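PDB 2EKM: adenosine monophosphate-protein transferase from Sulfolobus tokodaii, which is of unconfirmed function but probably acts on adenosine or an adenosine nucleotide, as an adenosine-specific kinase or AMP-protein transferase would. Local coordinates for residues 82-87 and 98-103. Numbering follows the deposited sequence.
Sequences HTFVIY and NRIKNV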
loop_
_atom_site.group_PDB
_atom_site.type_symbol
_atom_site.label_atom_id
_atom_site.label_comp_id
_atom_site.label_asym_id
_atom_site.label_seq_id
_atom_site.Cartn_x
_atom_site.Cartn_y
_atom_site.Cartn_z
ATOM N N HIS A 82 -0.726 -12.122 9.107
ATOM C CA HIS A 82 -1.607 -10.983 8.833
ATOM C C HIS A 82 -2.002 -10.734 7.372
ATOM O O HIS A 82 -2.525 -9.669 7.025
ATOM C CB HIS A 82 -1.027 -9.703 9.456
ATOM C CG HIS A 82 -1.375 -9.539 10.905
ATOM N ND1 HIS A 82 -2.251 -10.381 11.558
ATOM C CD2 HIS A 82 -1.003 -8.607 11.814
ATOM C CE1 HIS A 82 -2.404 -9.973 12.806
ATOM N NE2 HIS A 82 -1.658 -8.898 12.986
ATOM N N THR A 83 -1.764 -11.726 6.526
ATOM C CA THR A 83 -2.131 -11.633 5.119
ATOM C C THR A 83 -3.599 -12.040 4.990
ATOM O O THR A 83 -4.050 -12.965 5.668
ATOM C CB THR A 83 -1.295 -12.609 4.249
ATOM O OG1 THR A 83 0.097 -12.305 4.380
ATOM C CG2 THR A 83 -1.695 -12.493 2.782
ATOM N N PHE A 84 -4.352 -11.336 4.152
ATOM C CA PHE A 84 -5.736 -11.714 3.932
ATOM C C PHE A 84 -5.903 -11.971 2.440
ATOM O O PHE A 84 -5.229 -11.352 1.611
ATOM C CB PHE A 84 -6.720 -10.648 4.463
ATOM C CG PHE A 84 -6.771 -9.372 3.660
ATOM C CD1 PHE A 84 -7.493 -9.305 2.473
ATOM C CD2 PHE A 84 -6.160 -8.215 4.132
ATOM C CE1 PHE A 84 -7.609 -8.102 1.769
ATOM C CE2 PHE A 84 -6.270 -7.010 3.438
ATOM C CZ PHE A 84 -6.999 -6.955 2.253
ATOM N N VAL A 85 -6.771 -12.921 2.111
ATOM C CA VAL A 85 -7.024 -13.295 0.730
ATOM C C VAL A 85 -8.522 -13.352 0.488
ATOM O O VAL A 85 -9.263 -13.943 1.275
ATOM C CB VAL A 85 -6.422 -14.688 0.401
ATOM C CG1 VAL A 85 -6.781 -15.092 -1.030
ATOM C CG2 VAL A 85 -4.911 -14.656 0.573
ATOM N N ILE A 86 -8.958 -12.727 -0.601
ATOM C CA ILE A 86 -10.366 -12.714 -0.970
ATOM C C ILE A 86 -10.541 -13.208 -2.403
ATOM O O ILE A 86 -9.817 -12.793 -3.308
ATOM C CB ILE A 86 -10.972 -11.287 -0.908
ATOM C CG1 ILE A 86 -10.907 -10.732 0.517
ATOM C CG2 ILE A 86 -12.419 -11.326 -1.378
ATOM C CD1 ILE A 86 -11.346 -9.273 0.616
ATOM N N TYR A 87 -11.496 -14.110 -2.593
ATOM C CA TYR A 87 -11.822 -14.631 -3.912
ATOM C C TYR A 87 -13.265 -14.220 -4.151
ATOM O O TYR A 87 -14.102 -14.360 -3.260
ATOM C CB TYR A 87 -11.705 -16.157 -3.945
ATOM C CG TYR A 87 -10.312 -16.661 -4.236
ATOM C CD1 TYR A 87 -9.876 -16.841 -5.548
ATOM C CD2 TYR A 87 -9.423 -16.948 -3.203
ATOM C CE1 TYR A 87 -8.590 -17.295 -5.822
ATOM C CE2 TYR A 87 -8.133 -17.400 -3.466
ATOM C CZ TYR A 87 -7.725 -17.572 -4.778
ATOM O OH TYR A 87 -6.450 -18.011 -5.046
ATOM N N ASN A 98 -12.718 -0.352 -3.139
ATOM C CA ASN A 98 -12.764 0.794 -2.235
ATOM C C ASN A 98 -13.335 0.437 -0.857
ATOM O O ASN A 98 -12.896 0.984 0.157
ATOM C CB ASN A 98 -13.537 1.961 -2.868
ATOM C CG ASN A 98 -12.704 2.716 -3.898
ATOM O OD1 ASN A 98 -11.478 2.640 -3.887
ATOM N ND2 ASN A 98 -13.365 3.458 -4.777
ATOM N N ARG A 99 -14.303 -0.474 -0.806
ATOM C CA ARG A 99 -14.862 -0.884 0.491
ATOM C C ARG A 99 -13.767 -1.536 1.323
ATOM O O ARG A 99 -13.637 -1.278 2.522
ATOM C CB ARG A 99 -16.010 -1.886 0.304
ATOM C CG ARG A 99 -17.309 -1.248 -0.131
ATOM C CD ARG A 99 -18.385 -2.292 -0.415
ATOM N NE ARG A 99 -19.682 -1.649 -0.580
ATOM C CZ ARG A 99 -20.674 -1.722 0.301
ATOM N NH1 ARG A 99 -20.532 -2.428 1.414
ATOM N NH2 ARG A 99 -21.795 -1.054 0.085
ATOM N N ILE A 100 -12.976 -2.381 0.671
ATOM C CA ILE A 100 -11.888 -3.088 1.334
ATOM C C ILE A 100 -10.826 -2.127 1.871
ATOM O O ILE A 100 -10.355 -2.284 3.002
ATOM C CB ILE A 100 -11.245 -4.114 0.366
ATOM C CG1 ILE A 100 -12.279 -5.196 0.013
ATOM C CG2 ILE A 100 -10.003 -4.736 1.000
ATOM C CD1 ILE A 100 -11.864 -6.125 -1.133
ATOM N N LYS A 101 -10.452 -1.131 1.067
ATOM C CA LYS A 101 -9.455 -0.145 1.486
ATOM C C LYS A 101 -9.923 0.567 2.748
ATOM O O LYS A 101 -9.113 0.937 3.600
ATOM C CB LYS A 101 -9.248 0.926 0.412
ATOM C CG LYS A 101 -8.683 0.454 -0.902
ATOM C CD LYS A 101 -8.793 1.577 -1.924
ATOM C CE LYS A 101 -8.387 1.121 -3.307
ATOM N NZ LYS A 101 -8.594 2.202 -4.314
ATOM N N ASN A 102 -11.236 0.762 2.852
ATOM C CA ASN A 102 -11.841 1.469 3.981
ATOM C C ASN A 102 -12.081 0.644 5.242
ATOM O O ASN A 102 -12.527 1.183 6.254
ATOM C CB ASN A 102 -13.162 2.110 3.537
ATOM C CG ASN A 102 -12.980 3.092 2.389
ATOM O OD1 ASN A 102 -13.953 3.552 1.790
ATOM N ND2 ASN A 102 -11.732 3.421 2.080
ATOM N N VAL A 103 -11.810 -0.658 5.190
ATOM C CA VAL A 103 -11.983 -1.493 6.373
ATOM C C VAL A 103 -10.906 -1.049 7.359
ATOM O O VAL A 103 -9.717 -1.080 7.038
ATOM C CB VAL A 103 -11.818 -2.992 6.031
ATOM C CG1 VAL A 103 -11.703 -3.815 7.310
ATOM C CG2 VAL A 103 -13.021 -3.465 5.219
#
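Helix-on-sheet packing joins the middle strand of a five-stranded antiparallel sheet to the last turn of the helix that follows it in the chain. Ile100 is the one residue of 98-103 that reaches the strand, and it splits its two branches between Phe84 and Ile86, which point from the same face of strand 83-89. Its longer arm runs toward Ile86, and the two isoleucines meet tip to tip, CD1 of Ile86 lying 3.6 Å from CD1 of Ile100. Both side chains are extended at the outer bond (chi2 174° in Ile86, 169° in Ile100), which carries the methyls well out from the backbone. They touch although CA of Ile86 and CA of Ile100 stand 10.0 Å apart. The shorter branch, CG2 of Ile100, comes obliquely to the far end of the Phe84 ring, 3.9 Å from CZ of Phe84. The contact is wholly apolar and small, 106 Å² over both sides, and all three residues are buried. On the outer side of the same turn, Lys101 NZ donates to Asn98 OD1 at 2.9 Å, almost in line with the C=O bond (170°). Lys101 NZ also bonds to Lys101 O of a neighbouring subunit, and Asn98 ND2 bonds to Asn102 O of that same subunit, so this polar side faces the trimer interface. Within the chain, helix 28-37 packs beside the contact through Leu32 on Phe84 and Leu36 on Ile86, while Ile19 of strand 16-22 touches Ile100. From the opposite face of strand 83-89, Val85 and Tyr87 pack against helix 65-78, so the strand lies between that helix on one face and helices 28-37 and 93-101 on the other.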